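Local coordinates for putative isomerase YbhH (Escherichia coli, PDB 6OTV), which probably acts as an isomerase of the PrpF family, its substrate and reaction not established, at residues F175-N179 against Q180-F184; G207-G210 against Y211-P214. One frame throughout, in Å; residues are numbered along the deposited sequence.

Contact 1: F175-N179 against Q180-F184. With EDO (1,2-ethanediol), chain M.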
loop_
_atom_site.group_PDB
_atom_site.type_symbol
_atom_site.label_atom_id
_atom_site.label_comp_id
_atom_site.label_asym_id
_atom_site.label_seq_id
_atom_site.Cartn_x
_atom_site.Cartn_y
_atom_site.Cartn_z
ATOM N N PHE A 175 19.022 -5.564 -7.010
ATOM C CA PHE A 175 20.123 -6.258 -7.671
ATOM C C PHE A 175 20.281 -7.625 -7.021
ATOM O O PHE A 175 20.988 -7.762 -6.011
ATOM C CB PHE A 175 21.418 -5.447 -7.574
ATOM C CG PHE A 175 21.310 -4.077 -8.179
ATOM C CD1 PHE A 175 21.434 -3.897 -9.549
ATOM C CD2 PHE A 175 21.068 -2.969 -7.382
ATOM C CE1 PHE A 175 21.323 -2.639 -10.112
ATOM C CE2 PHE A 175 20.958 -1.704 -7.938
ATOM C CZ PHE A 175 21.086 -1.540 -9.307
ATOM N N PRO A 176 19.634 -8.667 -7.553
ATOM C CA PRO A 176 19.694 -9.984 -6.897
ATOM C C PRO A 176 21.096 -10.555 -6.792
ATOM O O PRO A 176 21.382 -11.296 -5.844
ATOM C CB PRO A 176 18.801 -10.856 -7.790
ATOM C CG PRO A 176 17.910 -9.894 -8.504
ATOM C CD PRO A 176 18.736 -8.665 -8.719
ATOM N N THR A 177 21.981 -10.240 -7.737
ATOM C CA THR A 177 23.360 -10.707 -7.679
ATOM C C THR A 177 24.223 -9.890 -6.727
ATOM O O THR A 177 25.421 -10.168 -6.615
ATOM C CB THR A 177 23.991 -10.679 -9.074
ATOM O OG1 THR A 177 24.182 -9.320 -9.485
ATOM C CG2 THR A 177 23.097 -11.384 -10.081
ATOM N N ASP A 178 23.648 -8.890 -6.056
ATOM C CA ASP A 178 24.366 -7.978 -5.168
ATOM C C ASP A 178 25.452 -7.193 -5.897
ATOM O O ASP A 178 26.370 -6.660 -5.263
ATOM C CB ASP A 178 24.963 -8.719 -3.964
ATOM C CG ASP A 178 23.915 -9.459 -3.158
ATOM O OD1 ASP A 178 23.588 -10.608 -3.517
ATOM O OD2 ASP A 178 23.414 -8.887 -2.168
ATOM N N ASN A 179 25.360 -7.109 -7.223
ATOM C CA ASN A 179 26.283 -6.329 -8.036
ATOM C C ASN A 179 25.494 -5.499 -9.036
ATOM O O ASN A 179 24.559 -5.998 -9.670
ATOM C CB ASN A 179 27.276 -7.225 -8.786
ATOM C CG ASN A 179 28.204 -7.977 -7.856
ATOM O OD1 ASN A 179 28.625 -7.457 -6.822
ATOM N ND2 ASN A 179 28.530 -9.211 -8.220
ATOM N N GLN A 180 25.876 -4.228 -9.172
ATOM C CA GLN A 180 25.261 -3.387 -10.191
ATOM C C GLN A 180 25.656 -3.832 -11.593
ATOM O O GLN A 180 24.877 -3.666 -12.538
ATOM C CB GLN A 180 25.640 -1.921 -9.972
ATOM C CG GLN A 180 24.883 -1.231 -8.846
ATOM C CD GLN A 180 25.260 -1.756 -7.475
ATOM O OE1 GLN A 180 26.321 -2.355 -7.295
ATOM N NE2 GLN A 180 24.386 -1.538 -6.497
ATOM N N ILE A 181 26.854 -4.397 -11.747
ATOM C CA ILE A 181 27.330 -4.918 -13.022
ATOM C C ILE A 181 27.870 -6.322 -12.798
ATOM O O ILE A 181 28.652 -6.552 -11.869
ATOM C CB ILE A 181 28.419 -4.023 -13.646
ATOM C CG1 ILE A 181 27.821 -2.698 -14.119
ATOM C CG2 ILE A 181 29.104 -4.738 -14.807
ATOM C CD1 ILE A 181 28.833 -1.765 -14.744
ATOM N N ASP A 182 27.449 -7.255 -13.643
ATOM C CA ASP A 182 27.984 -8.605 -13.671
ATOM C C ASP A 182 28.640 -8.855 -15.023
ATOM O O ASP A 182 28.527 -8.053 -15.955
ATOM C CB ASP A 182 26.886 -9.639 -13.400
ATOM C CG ASP A 182 26.310 -9.519 -12.005
ATOM O OD1 ASP A 182 27.097 -9.515 -11.036
ATOM O OD2 ASP A 182 25.072 -9.413 -11.877
ATOM N N TYR A 183 29.340 -9.980 -15.122
ATOM C CA TYR A 183 30.029 -10.360 -16.347
ATOM C C TYR A 183 29.702 -11.806 -16.675
ATOM O O TYR A 183 29.881 -12.695 -15.837
ATOM C CB TYR A 183 31.544 -10.168 -16.218
ATOM C CG TYR A 183 31.952 -8.723 -16.066
ATOM C CD1 TYR A 183 32.288 -7.956 -17.175
ATOM C CD2 TYR A 183 31.992 -8.121 -14.814
ATOM C CE1 TYR A 183 32.657 -6.630 -17.041
ATOM C CE2 TYR A 183 32.361 -6.796 -14.670
ATOM C CZ TYR A 183 32.691 -6.055 -15.786
ATOM O OH TYR A 183 33.059 -4.737 -15.647
ATOM N N PHE A 184 29.207 -12.031 -17.888
ATOM C CA PHE A 184 28.937 -13.369 -18.391
ATOM C C PHE A 184 29.411 -13.426 -19.833
ATOM O O PHE A 184 29.017 -12.586 -20.647
ATOM C CB PHE A 184 27.447 -13.714 -18.299
ATOM C CG PHE A 184 26.873 -13.569 -16.917
ATOM C CD1 PHE A 184 27.043 -14.567 -15.972
ATOM C CD2 PHE A 184 26.160 -12.438 -16.565
ATOM C CE1 PHE A 184 26.513 -14.436 -14.703
ATOM C CE2 PHE A 184 25.627 -12.301 -15.301
ATOM C CZ PHE A 184 25.804 -13.301 -14.367
HETATM C C1 EDO M . 19.732 -3.971 -3.137
HETATM O O1 EDO M . 19.726 -4.847 -4.272
HETATM C C2 EDO M . 18.388 -3.260 -3.024
HETATM O O2 EDO M . 17.336 -4.228 -2.919
#
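With chi1 of T177 at 70°, OG1 sits between its own backbone N and carbonyl carbon and faces the carboxylate of D182, whose CG lies anti to the carbonyl carbon and comes from the opposite direction. T177 OG1 donates to D182 OD2, 2.6 Å away, which receives it on its syn lone pair. The other oxygen, D182 OD1, accepts a hydrogen bond from N179 ND2 at 3.2 Å; it is approached nearly along its C-O axis and lies almost in the amide plane, although amide and carboxylate planes are turned 64° apart. One aspartate therefore holds two side chains of the loop that precedes it, an oxygen for each. After strand 158-163 this loop makes a type I beta turn from F175 to D178, closed by the backbone bond from D178 N to F175 O, and then runs into strand 182-184, which pairs antiparallel with strand 187-193. D182 stands at the junction and also shares backbone hydrogen bonds with V189. Q180 bends at chi2 and lays CG over one face of the F175 ring, a CH-pi contact 4.0 Å from the centroid and 17° off the normal. The amide continues across the ring, its NE2 3.7 Å from F175 CD2. O1 of a 1,2-ethanediol, probably from the crystallisation liquor, sits at the ring edge near its plane and accepts a hydrogen bond from F175 N at 2.9 Å.

Contact 2: G207-G210 against Y211-P214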
loop_
_atom_site.group_PDB
_atom_site.type_symbol
_atom_site.label_atom_id
_atom_site.label_comp_id
_atom_site.label_asym_id
_atom_site.label_seq_id
_atom_site.Cartn_x
_atom_site.Cartn_y
_atom_site.Cartn_z
ATOM N N GLY A 207 27.813 -7.743 -31.135
ATOM C CA GLY A 207 27.970 -7.520 -32.558
ATOM C C GLY A 207 26.767 -6.921 -33.245
ATOM O O GLY A 207 26.629 -7.060 -34.463
ATOM N N LYS A 208 25.891 -6.252 -32.500
ATOM C CA LYS A 208 24.682 -5.657 -33.046
ATOM C C LYS A 208 24.668 -4.162 -32.769
ATOM O O LYS A 208 25.198 -3.696 -31.756
ATOM C CB LYS A 208 23.426 -6.310 -32.452
ATOM C CG LYS A 208 23.203 -7.736 -32.919
ATOM C CD LYS A 208 23.038 -7.778 -34.427
ATOM C CE LYS A 208 22.899 -9.195 -34.926
ATOM N NZ LYS A 208 22.667 -9.251 -36.397
ATOM N N THR A 209 24.064 -3.406 -33.690
ATOM C CA THR A 209 23.878 -1.980 -33.448
ATOM C C THR A 209 22.815 -1.736 -32.388
ATOM O O THR A 209 22.912 -0.772 -31.620
ATOM C CB THR A 209 23.485 -1.263 -34.739
ATOM O OG1 THR A 209 22.140 -1.621 -35.086
ATOM C CG2 THR A 209 24.418 -1.655 -35.875
ATOM N N GLY A 210 21.805 -2.602 -32.327
ATOM C CA GLY A 210 20.662 -2.406 -31.465
ATOM C C GLY A 210 19.480 -1.751 -32.142
ATOM O O GLY A 210 18.418 -1.631 -31.521
ATOM N N TYR A 211 19.629 -1.328 -33.395
ATOM C CA TYR A 211 18.556 -0.670 -34.126
ATOM C C TYR A 211 17.927 -1.580 -35.169
ATOM O O TYR A 211 17.078 -1.128 -35.945
ATOM C CB TYR A 211 19.077 0.616 -34.769
ATOM C CG TYR A 211 19.822 1.495 -33.792
ATOM C CD1 TYR A 211 19.138 2.242 -32.839
ATOM C CD2 TYR A 211 21.211 1.572 -33.812
ATOM C CE1 TYR A 211 19.814 3.042 -31.938
ATOM C CE2 TYR A 211 21.897 2.373 -32.914
ATOM C CZ TYR A 211 21.194 3.103 -31.980
ATOM O OH TYR A 211 21.864 3.898 -31.082
ATOM N N GLU A 212 18.319 -2.853 -35.200
ATOM C CA GLU A 212 17.768 -3.791 -36.165
ATOM C C GLU A 212 16.294 -4.064 -35.876
ATOM O O GLU A 212 15.820 -3.925 -34.744
ATOM C CB GLU A 212 18.555 -5.107 -36.149
ATOM C CG GLU A 212 20.034 -4.977 -36.520
ATOM C CD GLU A 212 20.926 -4.678 -35.324
ATOM O OE1 GLU A 212 20.399 -4.312 -34.250
ATOM O OE2 GLU A 212 22.161 -4.813 -35.458
ATOM N N LEU A 213 15.571 -4.453 -36.920
ATOM C CA LEU A 213 14.166 -4.791 -36.770
ATOM C C LEU A 213 14.013 -6.063 -35.936
ATOM O O LEU A 213 14.905 -6.917 -35.922
ATOM C CB LEU A 213 13.514 -4.984 -38.136
ATOM C CG LEU A 213 13.493 -3.776 -39.076
ATOM C CD1 LEU A 213 13.035 -4.188 -40.465
ATOM C CD2 LEU A 213 12.598 -2.683 -38.519
ATOM N N PRO A 214 12.896 -6.202 -35.217
ATOM C CA PRO A 214 12.665 -7.442 -34.453
ATOM C C PRO A 214 12.758 -8.705 -35.294
ATOM O O PRO A 214 13.250 -9.732 -34.807
ATOM C CB PRO A 214 11.254 -7.238 -33.887
ATOM C CG PRO A 214 11.108 -5.756 -33.781
ATOM C CD PRO A 214 11.864 -5.183 -34.953
#
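E212 reaches back to T209 and G210 in the irregular loop that joins strand 197-202 to helix 214-219, a worked example of a carboxylate gripping two consecutive backbone N-H groups. The side chain leaves the backbone with CG anti to the carbonyl carbon, and the bend at the next bond (chi2 88°) turns it back on the preceding residues. CB and CG serve as the arm that carries the acid, and CD comes within 3.3 Å of T209 OG1. Beyond it the two oxygens divide the work. OE1 accepts a hydrogen bond from G210 N at 2.9 Å, while OE2 accepts one from T209 N at 3.0 Å; both donors arrive on the syn side but tilted out of the carboxylate plane, by 24° and 19°. The aliphatic part of K208 crosses the acid at about a right angle, bringing CD to 3.3 Å from E212 OE2. The K208 ammonium group makes its salt bridge with D220 instead, so it may add only a longer-range electrostatic pull on E212. The two carboxylate bonds hold the T209 and G210 peptides in place; G210 has a positive phi, and its O is bonded to N264 ND2. T209 supplies the return link: its OG1 accepts a hydrogen bond from Y211 N in a nearly straight line. The tyrosine ring lies obliquely beside the T209-G210 backbone, while its hydroxyl is bonded to P256 O. At the near end of this ring, Y211 CD2 lies 3.6 Å from T209 OG1.

Overall arrangement
Contact 1 and contact 2 follow one another along the chain, with the hairpin strands 187-193 and 197-202 between them: residues 175-184 lead into this run of strands and residues 207-214 lead out of it towards helix 214-219. Their centres are 24 Å apart and their nearest atoms about 12 Å, so neither touches the other. Both lie near the surface, 24 and 22 Å from the centre of the chain. The principle they share is an acidic side chain holding residues two to five positions earlier, through side-chain donors in contact 1 and through backbone N-H groups in contact 2. The 1,2-ethanediol beside contact 1 is also bonded to V174 N, and no site can be inferred from it.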